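Local atomic coordinates of Baccell_00875 (Bacteroides cellulosilyticus DSM 14838, PDB entry 5NO8), a protein that is a polysaccharide lyase that probably removes L-rhamnose caps from glucuronic acid in complex arabinogalactan proteins. Residues D48-N53 with A178-D183; G60-W65 with P147-Y152; K428-T431 with V435-S438. All blocks are in the same frame, centred on the assembly; numbering follows the deposited sequence.

Interactions 1 and 2 are neighbours in the beta-rich N-terminal part of the chain, their centres about 16 Å apart. Both pin the long loop between strands 40-45 and 75-81, and interaction 2 is nested in sequence inside the span that interaction 1 closes. They touch directly: Asn53 O lies 3.0 Å from Asn149 ND2, a probable hydrogen bond, and Met181 CE packs 3.5 Å from Asn151 O. Interaction 3 belongs to the helical part and follows both along the chain; its centre is about 43 Å from that of interaction 1 and about 39 Å from that of interaction 2. None includes a bound ligand, so their place relative to the active site stays open.

Interaction 1 (D48-N53 with A178-D183); sequences DNRSMN and AIRMGD
Arg180 reaches out from the end of strand 175-180 and grips one carboxylate oxygen of Asp48 with both terminal nitrogens. Asp48 OD2 is 3.0 Å from Arg180 NH2 and 3.1 Å from Arg180 NH1, and lies in the guanidinium plane. The carboxylate stands steeply to that plane, 78° away, so this salt bridge is not the coplanar pair in which each nitrogen meets its own oxygen. NH1 comes to OD2 on the syn side, whereas NH2 approaches from above the carboxylate. Because the arginine chain bends at its third torsion (chi3 -52°) after an extended start, the guanidinium can turn its NH1 and NH2 end to the acid.

Asp48 also opens a type I beta turn ending at Ser51, and its OD1 accepts from Arg50 N at 3.0 Å, forming an Asx turn. Asp48 OD2 accepts a third bond, from Met52 N at 3.2 Å. Aspartate suits this place because its short chain folds back on the following backbone while its charge still meets the arginine. The salt bridge ties this loop, between strands 40-45 and 75-81, to strand 175-180 of an antiparallel sheet, next to edge strand 163-168.

Met52, extended throughout, runs antiparallel to Arg180 and lays SD over one guanidinium face, 3.7 Å from Arg180 NH1. Long and unbranched, it lets a polarisable sulfur cover the flat cation. Arg50 CB approaches Arg180 NH1 obliquely, 3.7 Å away, while Arg50 NE bonds Asn160 OD1 and its guanidinium makes a cation-pi contact with Phe184. Phe184, Pro186 and Asn160 carbonyls accept from Arg180 NE, NH2 and NH1 respectively.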
# COMPACT_ATOMS: atom_id res chain seq x y z
N ASP A 48 -9.65 16.12 21.54
CA ASP A 48 -9.53 14.70 21.26
C ASP A 48 -9.51 13.99 22.60
O ASP A 48 -8.52 14.11 23.34
CB ASP A 48 -8.23 14.42 20.50
CG ASP A 48 -8.03 12.95 20.18
OD1 ASP A 48 -8.95 12.14 20.45
OD2 ASP A 48 -6.93 12.60 19.67
N ASN A 49 -10.57 13.25 22.92
CA ASN A 49 -10.65 12.49 24.20
C ASN A 49 -9.59 11.40 24.33
O ASN A 49 -9.28 10.98 25.45
CB ASN A 49 -12.03 11.83 24.36
CG ASN A 49 -13.14 12.85 24.53
OD1 ASN A 49 -12.92 13.97 24.98
ND2 ASN A 49 -14.35 12.45 24.18
N ARG A 50 -9.05 10.92 23.20
CA ARG A 50 -7.97 9.96 23.22
C ARG A 50 -6.58 10.59 23.38
O ARG A 50 -5.62 9.86 23.60
CB ARG A 50 -8.04 9.07 21.98
CG ARG A 50 -9.36 8.32 21.84
CD ARG A 50 -9.48 7.61 20.50
NE ARG A 50 -10.61 6.66 20.52
CZ ARG A 50 -11.89 6.98 20.36
NH1 ARG A 50 -12.27 8.24 20.18
NH2 ARG A 50 -12.83 6.02 20.40
N SER A 51 -6.48 11.91 23.23
CA SER A 51 -5.25 12.67 23.46
C SER A 51 -4.06 12.14 22.63
O SER A 51 -2.93 12.04 23.10
CB SER A 51 -4.89 12.69 24.96
OG SER A 51 -5.92 13.34 25.69
N MET A 52 -4.34 11.78 21.39
CA MET A 52 -3.31 11.21 20.53
C MET A 52 -2.21 12.24 20.22
O MET A 52 -2.48 13.42 20.01
CB MET A 52 -3.98 10.78 19.22
CG MET A 52 -3.01 10.39 18.15
SD MET A 52 -3.92 9.62 16.84
CE MET A 52 -2.54 9.49 15.73
N ASN A 53 -0.98 11.76 20.19
CA ASN A 53 0.17 12.51 19.67
C ASN A 53 0.36 12.11 18.21
O ASN A 53 0.54 10.94 17.92
CB ASN A 53 1.43 12.17 20.46
CG ASN A 53 2.62 13.07 20.10
OD1 ASN A 53 2.52 13.97 19.26
ND2 ASN A 53 3.73 12.84 20.76
N ALA A 178 -3.81 12.29 7.44
CA ALA A 178 -3.51 11.33 8.46
C ALA A 178 -4.78 10.88 9.15
O ALA A 178 -5.42 11.64 9.86
CB ALA A 178 -2.53 11.92 9.44
N ILE A 179 -5.16 9.63 8.89
CA ILE A 179 -6.41 9.06 9.38
C ILE A 179 -6.12 8.16 10.56
O ILE A 179 -5.37 7.20 10.46
CB ILE A 179 -7.13 8.28 8.26
CG1 ILE A 179 -7.46 9.19 7.07
CG2 ILE A 179 -8.38 7.60 8.78
CD1 ILE A 179 -8.38 10.34 7.37
N ARG A 180 -6.67 8.49 11.72
CA ARG A 180 -6.53 7.64 12.89
C ARG A 180 -6.96 6.23 12.53
O ARG A 180 -7.98 6.04 11.86
CB ARG A 180 -7.37 8.17 14.06
CG ARG A 180 -7.04 7.53 15.40
CD ARG A 180 -8.15 7.86 16.39
NE ARG A 180 -8.42 9.30 16.46
CZ ARG A 180 -7.98 10.15 17.37
NH1 ARG A 180 -7.23 9.77 18.39
NH2 ARG A 180 -8.30 11.43 17.26
N MET A 181 -6.18 5.25 12.94
CA MET A 181 -6.34 3.89 12.38
C MET A 181 -7.70 3.26 12.71
O MET A 181 -8.26 2.52 11.89
CB MET A 181 -5.17 2.98 12.76
CG MET A 181 -3.81 3.46 12.25
SD MET A 181 -2.53 2.27 12.57
CE MET A 181 -1.08 3.10 11.91
N GLY A 182 -8.26 3.61 13.86
CA GLY A 182 -9.62 3.17 14.22
C GLY A 182 -10.74 3.95 13.58
O GLY A 182 -11.90 3.70 13.86
N ASP A 183 -10.40 4.94 12.76
CA ASP A 183 -11.34 5.82 12.09
C ASP A 183 -12.06 6.82 12.99
O ASP A 183 -12.93 7.53 12.51
CB ASP A 183 -12.36 5.05 11.23
CG ASP A 183 -13.02 5.93 10.17
OD1 ASP A 183 -12.29 6.61 9.43
OD2 ASP A 183 -14.26 5.95 10.09

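Interaction 2 (G60-W65 with P147-Y152); sequences GTQYPW and PFNDNY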
# COMPACT_ATOMS: atom_id res chain seq x y z
N GLY A 60 13.99 9.33 22.00
CA GLY A 60 14.39 7.95 22.28
C GLY A 60 13.43 7.10 23.12
O GLY A 60 13.72 5.95 23.36
N THR A 61 12.31 7.64 23.56
CA THR A 61 11.40 6.92 24.47
C THR A 61 10.31 6.10 23.77
O THR A 61 9.69 5.23 24.39
CB THR A 61 10.72 7.86 25.47
OG1 THR A 61 9.87 8.79 24.79
CG2 THR A 61 11.77 8.63 26.28
N GLN A 62 10.06 6.37 22.49
CA GLN A 62 9.14 5.54 21.72
C GLN A 62 9.90 4.48 20.96
O GLN A 62 9.52 3.32 20.98
CB GLN A 62 8.31 6.43 20.79
CG GLN A 62 7.18 5.68 20.13
CD GLN A 62 6.22 6.57 19.38
OE1 GLN A 62 6.22 7.79 19.56
NE2 GLN A 62 5.36 5.95 18.56
N TYR A 63 10.92 4.90 20.22
CA TYR A 63 11.91 4.00 19.63
C TYR A 63 13.30 4.49 20.02
O TYR A 63 13.61 5.69 19.84
CB TYR A 63 11.78 3.97 18.09
CG TYR A 63 10.43 3.50 17.64
CD1 TYR A 63 10.09 2.15 17.69
CD2 TYR A 63 9.45 4.41 17.22
CE1 TYR A 63 8.84 1.72 17.31
CE2 TYR A 63 8.19 3.99 16.83
CZ TYR A 63 7.90 2.64 16.88
OH TYR A 63 6.68 2.19 16.50
N PRO A 64 14.14 3.60 20.59
CA PRO A 64 15.43 4.09 21.13
C PRO A 64 16.36 4.74 20.11
O PRO A 64 17.12 5.65 20.45
CB PRO A 64 16.07 2.82 21.77
CG PRO A 64 15.17 1.70 21.43
CD PRO A 64 13.83 2.25 21.06
N TRP A 65 16.23 4.35 18.84
CA TRP A 65 17.07 4.87 17.76
C TRP A 65 16.47 6.14 17.13
O TRP A 65 17.08 6.73 16.26
CB TRP A 65 17.31 3.77 16.69
CG TRP A 65 16.03 3.20 16.18
CD1 TRP A 65 15.30 3.67 15.16
CD2 TRP A 65 15.29 2.09 16.73
NE1 TRP A 65 14.15 2.93 15.01
CE2 TRP A 65 14.12 1.96 15.96
CE3 TRP A 65 15.50 1.21 17.80
CZ2 TRP A 65 13.15 0.99 16.22
CZ3 TRP A 65 14.53 0.23 18.07
CH2 TRP A 65 13.38 0.12 17.27
N PRO A 147 7.53 13.58 11.17
CA PRO A 147 7.51 12.22 11.72
C PRO A 147 6.12 11.82 12.22
O PRO A 147 5.93 11.62 13.40
CB PRO A 147 8.55 12.26 12.83
CG PRO A 147 8.53 13.68 13.28
CD PRO A 147 8.28 14.50 12.05
N PHE A 148 5.19 11.70 11.28
CA PHE A 148 3.81 11.26 11.58
C PHE A 148 3.86 9.90 12.28
O PHE A 148 4.70 9.03 11.94
CB PHE A 148 2.95 11.16 10.32
CG PHE A 148 2.62 12.48 9.69
CD1 PHE A 148 1.55 13.24 10.15
CD2 PHE A 148 3.35 12.94 8.60
CE1 PHE A 148 1.23 14.46 9.56
CE2 PHE A 148 3.05 14.16 8.02
CZ PHE A 148 2.00 14.92 8.50
N ASN A 149 2.95 9.70 13.24
CA ASN A 149 2.96 8.55 14.15
C ASN A 149 2.29 7.34 13.50
O ASN A 149 1.19 6.94 13.89
CB ASN A 149 2.30 8.96 15.48
CG ASN A 149 2.71 8.11 16.66
OD1 ASN A 149 3.62 7.30 16.58
ND2 ASN A 149 2.03 8.32 17.80
N ASP A 150 2.94 6.82 12.46
CA ASP A 150 2.41 5.75 11.62
C ASP A 150 3.26 4.52 11.91
O ASP A 150 4.35 4.31 11.36
CB ASP A 150 2.48 6.14 10.14
CG ASP A 150 1.73 5.16 9.22
OD1 ASP A 150 1.59 3.95 9.57
OD2 ASP A 150 1.26 5.61 8.14
N ASN A 151 2.77 3.72 12.85
CA ASN A 151 3.46 2.52 13.26
C ASN A 151 2.47 1.60 14.00
O ASN A 151 1.34 2.01 14.26
CB ASN A 151 4.70 2.86 14.11
CG ASN A 151 4.40 3.86 15.19
OD1 ASN A 151 3.74 3.51 16.16
ND2 ASN A 151 4.86 5.13 15.01
N TYR A 152 2.90 0.38 14.27
CA TYR A 152 2.04 -0.72 14.65
C TYR A 152 2.51 -1.37 15.95
O TYR A 152 2.96 -2.52 15.93
CB TYR A 152 2.04 -1.78 13.55
CG TYR A 152 1.56 -1.34 12.17
CD1 TYR A 152 0.45 -0.51 12.01
CD2 TYR A 152 2.18 -1.85 11.02
CE1 TYR A 152 -0.00 -0.14 10.73
CE2 TYR A 152 1.73 -1.51 9.75
CZ TYR A 152 0.66 -0.65 9.60
OH TYR A 152 0.22 -0.30 8.30
O HOH W 1 4.92 3.07 18.79
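A single water sits among three side chains of this contact, joining Gln62 and Tyr63 to Asn151. It accepts from Gln62 NE2 at 2.9 Å, donates to Asn151 OD1 at 2.9 Å, and bonds Tyr63 OH at 3.0 Å. Tyr63 OH lies 3.1 Å from Asn151 CG, yet its angle to OD1 is too poor for a direct bond and the water makes the link instead. Tyrosine's rigid ring carries its hydroxyl far enough to reach both. Ring and amide planes stand 81° apart, with Asn151 ND2 at the ring edge.

Beside the water, Gln62 NE2 donates to Asn149 OD1 at 3.0 Å, in the carbonyl plane and on a lone pair. The glutamine chain is extended, with CG opposite the backbone N (chi1 -170°), which gives it the length to span the two loops. Asn149 OD1 takes a second bond from Asn151 ND2, also 3.0 Å long but tilted from the carbonyl plane. Asn149, the centre of an inverse gamma turn, thus links its own loop, before helix 155-161, to the long loop preceding strand 75-81.

Lys57 N donates to Gln62 OE1, and Arg162 NE to Asn151 OD1. Uncharged amides suit such a network, since each offers both donor and acceptor. With both ends of Gln62 and Asn151 engaged, their amide orientations are fixed, and the two loops are joined without any charge pair crossing between them.

Interaction 3 (K428-T431 with V435-S438); sequences KLQT and VTYS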
# COMPACT_ATOMS: atom_id res chain seq x y z
N LYS A 428 4.76 -33.57 -2.16
CA LYS A 428 6.01 -33.01 -1.62
C LYS A 428 5.81 -31.97 -0.51
O LYS A 428 6.66 -31.87 0.38
CB LYS A 428 6.86 -32.41 -2.72
CG LYS A 428 7.27 -33.40 -3.80
CD LYS A 428 8.35 -34.36 -3.28
CE LYS A 428 8.95 -35.18 -4.41
NZ LYS A 428 7.91 -36.04 -5.06
N LEU A 429 4.74 -31.17 -0.58
CA LEU A 429 4.49 -30.15 0.44
C LEU A 429 3.58 -30.60 1.57
O LEU A 429 3.53 -29.93 2.61
CB LEU A 429 3.93 -28.87 -0.18
CG LEU A 429 4.81 -28.16 -1.20
CD1 LEU A 429 4.12 -26.87 -1.61
CD2 LEU A 429 6.22 -27.90 -0.71
N GLN A 430 2.83 -31.68 1.37
CA GLN A 430 1.95 -32.17 2.41
C GLN A 430 2.43 -33.55 2.91
O GLN A 430 3.15 -34.26 2.20
CB GLN A 430 0.52 -32.24 1.92
CG GLN A 430 -0.15 -30.88 1.72
CD GLN A 430 -1.66 -31.02 1.60
OE1 GLN A 430 -2.15 -31.81 0.79
NE2 GLN A 430 -2.40 -30.28 2.42
N THR A 431 2.06 -33.89 4.14
CA THR A 431 2.21 -35.25 4.67
C THR A 431 0.95 -36.00 4.26
O THR A 431 -0.03 -35.39 3.83
CB THR A 431 2.30 -35.29 6.22
OG1 THR A 431 1.05 -34.87 6.79
CG2 THR A 431 3.40 -34.40 6.74
N VAL A 435 -0.81 -32.34 6.97
CA VAL A 435 0.05 -31.33 7.53
C VAL A 435 0.81 -30.73 6.34
O VAL A 435 1.30 -31.46 5.47
CB VAL A 435 1.01 -31.90 8.61
CG1 VAL A 435 2.04 -30.86 9.01
CG2 VAL A 435 0.20 -32.38 9.83
N THR A 436 0.89 -29.41 6.34
CA THR A 436 1.26 -28.64 5.14
C THR A 436 2.49 -27.78 5.40
O THR A 436 2.50 -26.92 6.29
CB THR A 436 0.07 -27.77 4.68
OG1 THR A 436 -1.05 -28.62 4.43
CG2 THR A 436 0.40 -26.98 3.42
N TYR A 437 3.52 -28.03 4.61
CA TYR A 437 4.78 -27.31 4.67
C TYR A 437 4.93 -26.45 3.41
O TYR A 437 4.12 -26.54 2.49
CB TYR A 437 5.93 -28.30 4.79
CG TYR A 437 5.87 -29.05 6.10
CD1 TYR A 437 6.32 -28.45 7.29
CD2 TYR A 437 5.30 -30.32 6.18
CE1 TYR A 437 6.25 -29.12 8.50
CE2 TYR A 437 5.24 -31.00 7.38
CZ TYR A 437 5.71 -30.40 8.54
OH TYR A 437 5.63 -31.05 9.76
N SER A 438 5.98 -25.65 3.38
CA SER A 438 6.27 -24.78 2.24
C SER A 438 7.52 -25.21 1.45
O SER A 438 7.81 -24.62 0.42
CB SER A 438 6.38 -23.33 2.73
OG SER A 438 7.57 -23.12 3.49
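Leu429, Thr431 and Val435 carry most of this contact, in which the chain leaving helix 412-429 turns back on itself. Leu429 sets its carbonyl oxygen against Tyr437 N, 2.8 Å away. Its side chain, with CG opposite the carbonyl carbon (chi1 -61°), follows the returning backbone: CB lies 3.5 Å from Tyr437 O, and CD2 reaches Ser438 C at 3.7 Å. A branched aliphatic chain suits this buried place, covering the peptide while its main chain makes the polar bond.

Thr431 uses backbone and side chain together. Its N donates to Val435 O at 2.9 Å, and Thr431 OG1 accepts a bent bond from Val435 N at 3.1 Å. The hydroxyl occupies the position between the backbone N and carbonyl carbon (chi1 66°), which leaves CG2 to meet the edge of the Tyr437 ring, 3.9 Å from CE2. Threonine can thus serve a polar and an apolar neighbour from one beta carbon.

The two runs head in nearly opposite directions and form a single antiparallel beta bridge, Gln430 opposite Thr436, just beyond the helix and before helix 448-465. Here Gln430 lies alongside Thr436, and its NE2 donates almost straight to Thr436 OG1, 2.9 Å away and in the amide plane. Thr477 OG1 is a second partner of NE2, while Gln430 OE1 is held by Tyr458 OH and Arg426 NH1.

Val435 brings CB to within 3.5 Å of Thr431 OG1, with its CG2 branch nearby, and the side chain also touches Tyr451 of helix 448-465. Short and beta-branched, valine packs against both neighbours from an extended backbone.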